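Arginine decarboxylase, A207R protein (Paramecium bursaria Chlorella virus 1, PDB 2NVA) catalyses the pyridoxal 5'-phosphate-dependent decarboxylation of arginine to agmatine. Local coordinates at residues A[285-290]-A[326-331]; A[277-282]-A[318-323]. All blocks are in the same frame, centred on the assembly; numbering follows the deposited sequence.

Contact 1: residues A[285-290]-A[326-331]; sequences STYGGF and GVDVIN. With PL2 ((4-{[(4-{[amino(imino)methyl]amino}butyl)amino]methyl}-5-hydroxy-6-methylpyridin-3-yl)methyl dihydrogen phosphate), chain J.
The carboxylate of D328 reaches across to T286 and takes its backbone N-H on OD1, with N to OD1 2.8 Å and a nearly straight angle of 174° at the hydrogen. The donor comes from above the carboxylate plane. With CG anti to the backbone N (chi1 173°), the short acidic side chain leaves the inverse gamma turn centred on D328 and extends to the 285-290 loop, while its OD2 accepts a bond from T323. That second bond should fix the rotation of the carboxylate. The loop is also tied internally: S285 O accepts from two N-H groups, G288 N and F290 N, which closes it. Y287, projecting from the type I turn S285-G288, carries its hydroxyl to the guanidinium end of the agmatine adduct. Tyrosine suits the place: Y287 OH accepts from PL2 NH2 at 3.1 Å and is also bonded to D325, while the ring packs beside CG1 of V327. At the other end I330 packs against F290: its CD1 lies 3.5 Å from CB of F290 and its CG1 stands over one face of the ring, a branched chain spread along an aromatic one. These two loops follow strands 277-282 and 314-320. Helix 292-295 packs against T286 and V327, I330 leans on L319 of strand 314-320, and F295 of the second subunit meets the Y287 ring.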
loop_
_atom_site.group_PDB
_atom_site.type_symbol
_atom_site.label_atom_id
_atom_site.label_comp_id
_atom_site.label_asym_id
_atom_site.label_seq_id
_atom_site.Cartn_x
_atom_site.Cartn_y
_atom_site.Cartn_z
ATOM N N SER A 285 -5.430 -7.285 -6.352
ATOM C CA SER A 285 -5.798 -5.874 -6.226
ATOM C C SER A 285 -4.581 -4.954 -6.228
ATOM O O SER A 285 -3.445 -5.424 -6.106
ATOM C CB SER A 285 -6.649 -5.644 -4.963
ATOM O OG SER A 285 -5.831 -5.463 -3.810
ATOM N N THR A 286 -4.839 -3.651 -6.373
ATOM C CA THR A 286 -3.787 -2.635 -6.253
ATOM C C THR A 286 -3.225 -2.567 -4.822
ATOM O O THR A 286 -2.136 -2.046 -4.607
ATOM C CB THR A 286 -4.280 -1.236 -6.657
ATOM O OG1 THR A 286 -5.394 -0.862 -5.842
ATOM C CG2 THR A 286 -4.688 -1.223 -8.116
ATOM N N TYR A 287 -3.980 -3.114 -3.868
ATOM C CA TYR A 287 -3.521 -3.267 -2.479
ATOM C C TYR A 287 -2.833 -4.612 -2.240
ATOM O O TYR A 287 -2.310 -4.884 -1.142
ATOM C CB TYR A 287 -4.707 -3.112 -1.530
ATOM C CG TYR A 287 -5.295 -1.720 -1.518
ATOM C CD1 TYR A 287 -4.647 -0.685 -0.855
ATOM C CD2 TYR A 287 -6.479 -1.432 -2.198
ATOM C CE1 TYR A 287 -5.189 0.603 -0.831
ATOM C CE2 TYR A 287 -7.029 -0.143 -2.182
ATOM C CZ TYR A 287 -6.379 0.863 -1.489
ATOM O OH TYR A 287 -6.915 2.137 -1.465
ATOM N N GLY A 288 -2.846 -5.458 -3.259
ATOM C CA GLY A 288 -2.141 -6.739 -3.201
ATOM C C GLY A 288 -0.890 -6.638 -4.043
ATOM O O GLY A 288 0.059 -5.946 -3.667
ATOM N N GLY A 289 -0.898 -7.308 -5.190
ATOM C CA GLY A 289 0.272 -7.356 -6.067
ATOM C C GLY A 289 0.361 -6.250 -7.114
ATOM O O GLY A 289 1.367 -6.160 -7.836
ATOM N N PHE A 290 -0.672 -5.418 -7.197
ATOM C CA PHE A 290 -0.765 -4.426 -8.279
ATOM C C PHE A 290 -0.563 -2.968 -7.879
ATOM O O PHE A 290 -1.136 -2.056 -8.503
ATOM C CB PHE A 290 -2.076 -4.603 -9.064
ATOM C CG PHE A 290 -2.114 -5.877 -9.873
ATOM C CD1 PHE A 290 -1.721 -5.884 -11.211
ATOM C CD2 PHE A 290 -2.493 -7.081 -9.285
ATOM C CE1 PHE A 290 -1.732 -7.072 -11.945
ATOM C CE2 PHE A 290 -2.520 -8.262 -10.022
ATOM C CZ PHE A 290 -2.124 -8.253 -11.351
ATOM N N GLY A 326 -12.755 2.287 -4.816
ATOM C CA GLY A 326 -12.874 2.663 -6.227
ATOM C C GLY A 326 -11.545 2.955 -6.918
ATOM O O GLY A 326 -11.468 2.962 -8.151
ATOM N N VAL A 327 -10.504 3.202 -6.129
ATOM C CA VAL A 327 -9.139 3.435 -6.672
ATOM C C VAL A 327 -8.500 2.131 -7.171
ATOM O O VAL A 327 -7.575 2.141 -8.004
ATOM C CB VAL A 327 -8.222 4.135 -5.635
ATOM C CG1 VAL A 327 -7.591 3.125 -4.696
ATOM C CG2 VAL A 327 -7.144 4.964 -6.341
ATOM N N ASP A 328 -9.030 1.015 -6.671
ATOM C CA ASP A 328 -8.470 -0.305 -6.925
ATOM C C ASP A 328 -8.983 -0.848 -8.261
ATOM O O ASP A 328 -9.892 -1.688 -8.317
ATOM C CB ASP A 328 -8.827 -1.213 -5.742
ATOM C CG ASP A 328 -8.451 -2.657 -5.961
ATOM O OD1 ASP A 328 -7.553 -2.950 -6.784
ATOM O OD2 ASP A 328 -9.107 -3.498 -5.310
ATOM N N VAL A 329 -8.378 -0.350 -9.330
ATOM C CA VAL A 329 -8.696 -0.758 -10.677
ATOM C C VAL A 329 -7.366 -1.180 -11.299
ATOM O O VAL A 329 -6.429 -0.377 -11.381
ATOM C CB VAL A 329 -9.310 0.417 -11.496
ATOM C CG1 VAL A 329 -9.775 -0.058 -12.868
ATOM C CG2 VAL A 329 -10.461 1.065 -10.725
ATOM N N ILE A 330 -7.294 -2.433 -11.731
ATOM C CA ILE A 330 -6.060 -2.985 -12.319
ATOM C C ILE A 330 -5.814 -2.409 -13.711
ATOM O O ILE A 330 -4.692 -2.013 -14.046
ATOM C CB ILE A 330 -6.076 -4.554 -12.362
ATOM C CG1 ILE A 330 -6.237 -5.169 -10.943
ATOM C CG2 ILE A 330 -4.842 -5.106 -13.091
ATOM C CD1 ILE A 330 -5.469 -4.384 -9.892
ATOM N N ASN A 331 -6.867 -2.355 -14.518
ATOM C CA ASN A 331 -6.797 -1.775 -15.866
ATOM C C ASN A 331 -8.155 -1.182 -16.249
ATOM O O ASN A 331 -9.148 -1.908 -16.318
ATOM C CB ASN A 331 -6.343 -2.833 -16.884
ATOM C CG ASN A 331 -5.942 -2.228 -18.228
ATOM O OD1 ASN A 331 -6.551 -1.266 -18.706
ATOM N ND2 ASN A 331 -4.931 -2.811 -18.856
HETATM N N1 PL2 J . -19.327 -0.455 3.746
HETATM C C2 PL2 J . -18.784 -0.719 2.547
HETATM C C2A PL2 J . -19.488 -1.735 1.629
HETATM C C3 PL2 J . -17.623 -0.051 2.147
HETATM O O3 PL2 J . -17.101 -0.315 0.914
HETATM C C4 PL2 J . -17.007 0.888 3.014
HETATM C C4A PL2 J . -15.718 1.672 2.675
HETATM C C5 PL2 J . -17.633 1.103 4.267
HETATM C C6 PL2 J . -18.793 0.417 4.597
HETATM P P PL2 J . -16.428 4.464 5.921
HETATM N N PL2 J . -15.485 1.809 1.238
HETATM C CA PL2 J . -14.056 1.538 0.936
HETATM C CG PL2 J . -11.779 2.662 0.961
HETATM O OP2 PL2 J . -16.035 5.827 5.227
HETATM O OP3 PL2 J . -15.107 3.974 6.709
HETATM O OP1 PL2 J . -17.541 4.628 6.882
HETATM O OP4 PL2 J . -16.723 3.371 4.761
HETATM C C5M PL2 J . -17.041 2.116 5.261
HETATM C CB PL2 J . -13.102 2.464 1.731
HETATM C CD PL2 J . -10.875 3.688 1.664
HETATM N NE PL2 J . -9.513 3.513 1.124
HETATM C CZ PL2 J . -8.423 4.035 1.682
HETATM N NH2 PL2 J . -7.221 3.804 1.127
HETATM N NH1 PL2 J . -8.506 4.779 2.781
#

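Contact 2: residues A[277-282]-A[318-323]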
loop_
_atom_site.group_PDB
_atom_site.type_symbol
_atom_site.label_atom_id
_atom_site.label_comp_id
_atom_site.label_asym_id
_atom_site.label_seq_id
_atom_site.Cartn_x
_atom_site.Cartn_y
_atom_site.Cartn_z
ATOM N N LEU A 277 -20.033 -3.107 -22.090
ATOM C CA LEU A 277 -18.776 -3.019 -21.345
ATOM C C LEU A 277 -18.669 -4.213 -20.400
ATOM O O LEU A 277 -19.601 -4.487 -19.638
ATOM C CB LEU A 277 -18.700 -1.697 -20.551
ATOM C CG LEU A 277 -17.343 -1.359 -19.910
ATOM C CD1 LEU A 277 -16.250 -1.139 -20.963
ATOM C CD2 LEU A 277 -17.462 -0.147 -18.987
ATOM N N TYR A 278 -17.531 -4.900 -20.440
ATOM C CA TYR A 278 -17.329 -6.126 -19.677
ATOM C C TYR A 278 -16.441 -5.872 -18.480
ATOM O O TYR A 278 -15.247 -5.651 -18.629
ATOM C CB TYR A 278 -16.725 -7.212 -20.566
ATOM C CG TYR A 278 -17.680 -7.657 -21.658
ATOM C CD1 TYR A 278 -18.267 -8.919 -21.621
ATOM C CD2 TYR A 278 -18.010 -6.805 -22.717
ATOM C CE1 TYR A 278 -19.160 -9.331 -22.613
ATOM C CE2 TYR A 278 -18.903 -7.200 -23.715
ATOM C CZ TYR A 278 -19.474 -8.462 -23.662
ATOM O OH TYR A 278 -20.348 -8.874 -24.651
ATOM N N GLU A 279 -17.044 -5.924 -17.294
ATOM C CA GLU A 279 -16.335 -5.607 -16.059
ATOM C C GLU A 279 -16.022 -6.883 -15.282
ATOM O O GLU A 279 -16.907 -7.698 -15.051
ATOM C CB GLU A 279 -17.172 -4.648 -15.204
ATOM C CG GLU A 279 -17.534 -3.330 -15.910
ATOM C CD GLU A 279 -18.650 -2.544 -15.226
ATOM O OE1 GLU A 279 -19.523 -3.157 -14.581
ATOM O OE2 GLU A 279 -18.672 -1.305 -15.375
ATOM N N TYR A 280 -14.758 -7.049 -14.903
ATOM C CA TYR A 280 -14.316 -8.258 -14.209
ATOM C C TYR A 280 -13.656 -7.917 -12.895
ATOM O O TYR A 280 -12.971 -6.897 -12.785
ATOM C CB TYR A 280 -13.319 -9.035 -15.062
ATOM C CG TYR A 280 -13.845 -9.363 -16.435
ATOM C CD1 TYR A 280 -14.794 -10.376 -16.619
ATOM C CD2 TYR A 280 -13.395 -8.661 -17.552
ATOM C CE1 TYR A 280 -15.278 -10.679 -17.894
ATOM C CE2 TYR A 280 -13.880 -8.945 -18.830
ATOM C CZ TYR A 280 -14.817 -9.965 -18.992
ATOM O OH TYR A 280 -15.276 -10.253 -20.258
ATOM N N PHE A 281 -13.853 -8.788 -11.909
ATOM C CA PHE A 281 -13.203 -8.640 -10.621
ATOM C C PHE A 281 -12.300 -9.836 -10.418
ATOM O O PHE A 281 -12.704 -10.964 -10.678
ATOM C CB PHE A 281 -14.246 -8.556 -9.508
ATOM C CG PHE A 281 -14.975 -7.259 -9.496
ATOM C CD1 PHE A 281 -14.689 -6.301 -8.536
ATOM C CD2 PHE A 281 -15.903 -6.967 -10.487
ATOM C CE1 PHE A 281 -15.374 -5.065 -8.537
ATOM C CE2 PHE A 281 -16.580 -5.733 -10.509
ATOM C CZ PHE A 281 -16.307 -4.790 -9.537
ATOM N N PHE A 282 -11.071 -9.561 -9.983
ATOM C CA PHE A 282 -10.027 -10.589 -9.807
ATOM C C PHE A 282 -9.708 -10.829 -8.346
ATOM O O PHE A 282 -9.973 -9.965 -7.515
ATOM C CB PHE A 282 -8.753 -10.166 -10.535
ATOM C CG PHE A 282 -8.913 -10.160 -12.035
ATOM C CD1 PHE A 282 -8.553 -11.289 -12.797
ATOM C CD2 PHE A 282 -9.470 -9.048 -12.686
ATOM C CE1 PHE A 282 -8.718 -11.293 -14.179
ATOM C CE2 PHE A 282 -9.653 -9.050 -14.066
ATOM C CZ PHE A 282 -9.268 -10.176 -14.817
ATOM N N VAL A 318 -12.922 -4.044 -18.387
ATOM C CA VAL A 318 -12.386 -3.283 -17.253
ATOM C C VAL A 318 -11.937 -4.315 -16.221
ATOM O O VAL A 318 -12.716 -5.199 -15.855
ATOM C CB VAL A 318 -13.436 -2.327 -16.632
ATOM C CG1 VAL A 318 -12.772 -1.398 -15.620
ATOM C CG2 VAL A 318 -14.114 -1.512 -17.712
ATOM N N LEU A 319 -10.691 -4.210 -15.760
ATOM C CA LEU A 319 -10.165 -5.169 -14.787
ATOM C C LEU A 319 -10.097 -4.547 -13.397
ATOM O O LEU A 319 -9.249 -3.687 -13.136
ATOM C CB LEU A 319 -8.788 -5.686 -15.212
ATOM C CG LEU A 319 -8.650 -6.089 -16.686
ATOM C CD1 LEU A 319 -7.241 -6.599 -16.953
ATOM C CD2 LEU A 319 -9.703 -7.143 -17.123
ATOM N N TYR A 320 -11.011 -4.973 -12.527
ATOM C CA TYR A 320 -11.094 -4.450 -11.152
ATOM C C TYR A 320 -10.383 -5.319 -10.136
ATOM O O TYR A 320 -10.390 -6.540 -10.262
ATOM C CB TYR A 320 -12.549 -4.329 -10.721
ATOM C CG TYR A 320 -13.286 -3.185 -11.361
ATOM C CD1 TYR A 320 -12.952 -1.860 -11.051
ATOM C CD2 TYR A 320 -14.328 -3.414 -12.257
ATOM C CE1 TYR A 320 -13.631 -0.792 -11.615
ATOM C CE2 TYR A 320 -15.022 -2.348 -12.834
ATOM C CZ TYR A 320 -14.652 -1.036 -12.507
ATOM O OH TYR A 320 -15.305 0.042 -13.052
ATOM N N GLY A 321 -9.808 -4.686 -9.116
ATOM C CA GLY A 321 -9.255 -5.414 -7.981
ATOM C C GLY A 321 -10.379 -5.840 -7.032
ATOM O O GLY A 321 -11.491 -5.308 -7.105
ATOM N N CYS A 322 -10.074 -6.751 -6.116
ATOM C CA CYS A 322 -11.106 -7.349 -5.259
ATOM C C CYS A 322 -11.559 -6.480 -4.086
ATOM O O CYS A 322 -12.536 -6.830 -3.422
ATOM C CB CYS A 322 -10.670 -8.732 -4.748
ATOM S SG CYS A 322 -9.074 -8.731 -3.936
ATOM N N THR A 323 -10.868 -5.369 -3.805
ATOM C CA THR A 323 -11.215 -4.574 -2.606
ATOM C C THR A 323 -12.432 -3.668 -2.808
ATOM O O THR A 323 -12.902 -3.463 -3.938
ATOM C CB THR A 323 -10.032 -3.698 -2.071
ATOM O OG1 THR A 323 -9.822 -2.576 -2.939
ATOM C CG2 THR A 323 -8.728 -4.524 -1.939
HETATM O O HOH W 1 -16.432 0.307 -15.537
#
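Y320 and F281 form the main shape match between the parallel strands 277-282 and 318-320, whose axes lie 4.8 Å apart. Their rings make an offset stack, centroids 4.9 Å apart and planes inclined by 24°. Both have CG anti to the carbonyl carbon (chi1 -74° and -73°), a shared setting that lets the rings overlap. Over the F281 face sits CB of Y320, a CH-pi contact 3.7 Å from the F281 centroid, so the base of Y320 rests on the flat face of its neighbour. Flat rings suit this place because each offers a wide surface on the same side of the sheet. The edge of the Y320 ring, in turn, receives CB of E279. At the far end of these two side chains, a water links Y320 OH and E279 OE2, while E279 OE1 pairs with R272. V318 lies on this side too: its CG1 lies over one face of the Y320 ring and its CG2 nestles 3.8 Å from L277 CD2. On the other side of the sheet L319 packs against F282 and Y280, its CD2 methyl 3.6 Å from CE2 at the edge of the F282 ring. Four backbone bonds keep the strands in step, among them Y320 N to Y280 O at 2.8 Å. This is a parallel strand pair within a mixed sheet, part of the C-terminal beta domain that accompanies the TIM barrel in ornithine decarboxylase-like enzymes.

Overall arrangement
The centres of contact 1 and contact 2 are about 9 Å apart, and their segments alternate along the chain: 277-282, 285-290, 318-323, 326-331. Contact 2 pairs strands 277-282 and 314-320 in the mixed sheet, and contact 1 joins the loops that leave those strands. The two meet directly: N331 O lies 2.8 Å from L319 N, a probable hydrogen bond, and I330 with N331 forms a classic beta bulge opposite L319, where strand 331-337 joins the sheet. The loop 285-290 then carries Y287 to an adduct also held by residues of the second subunit, so the site is shared between subunits. Both contacts touch that subunit.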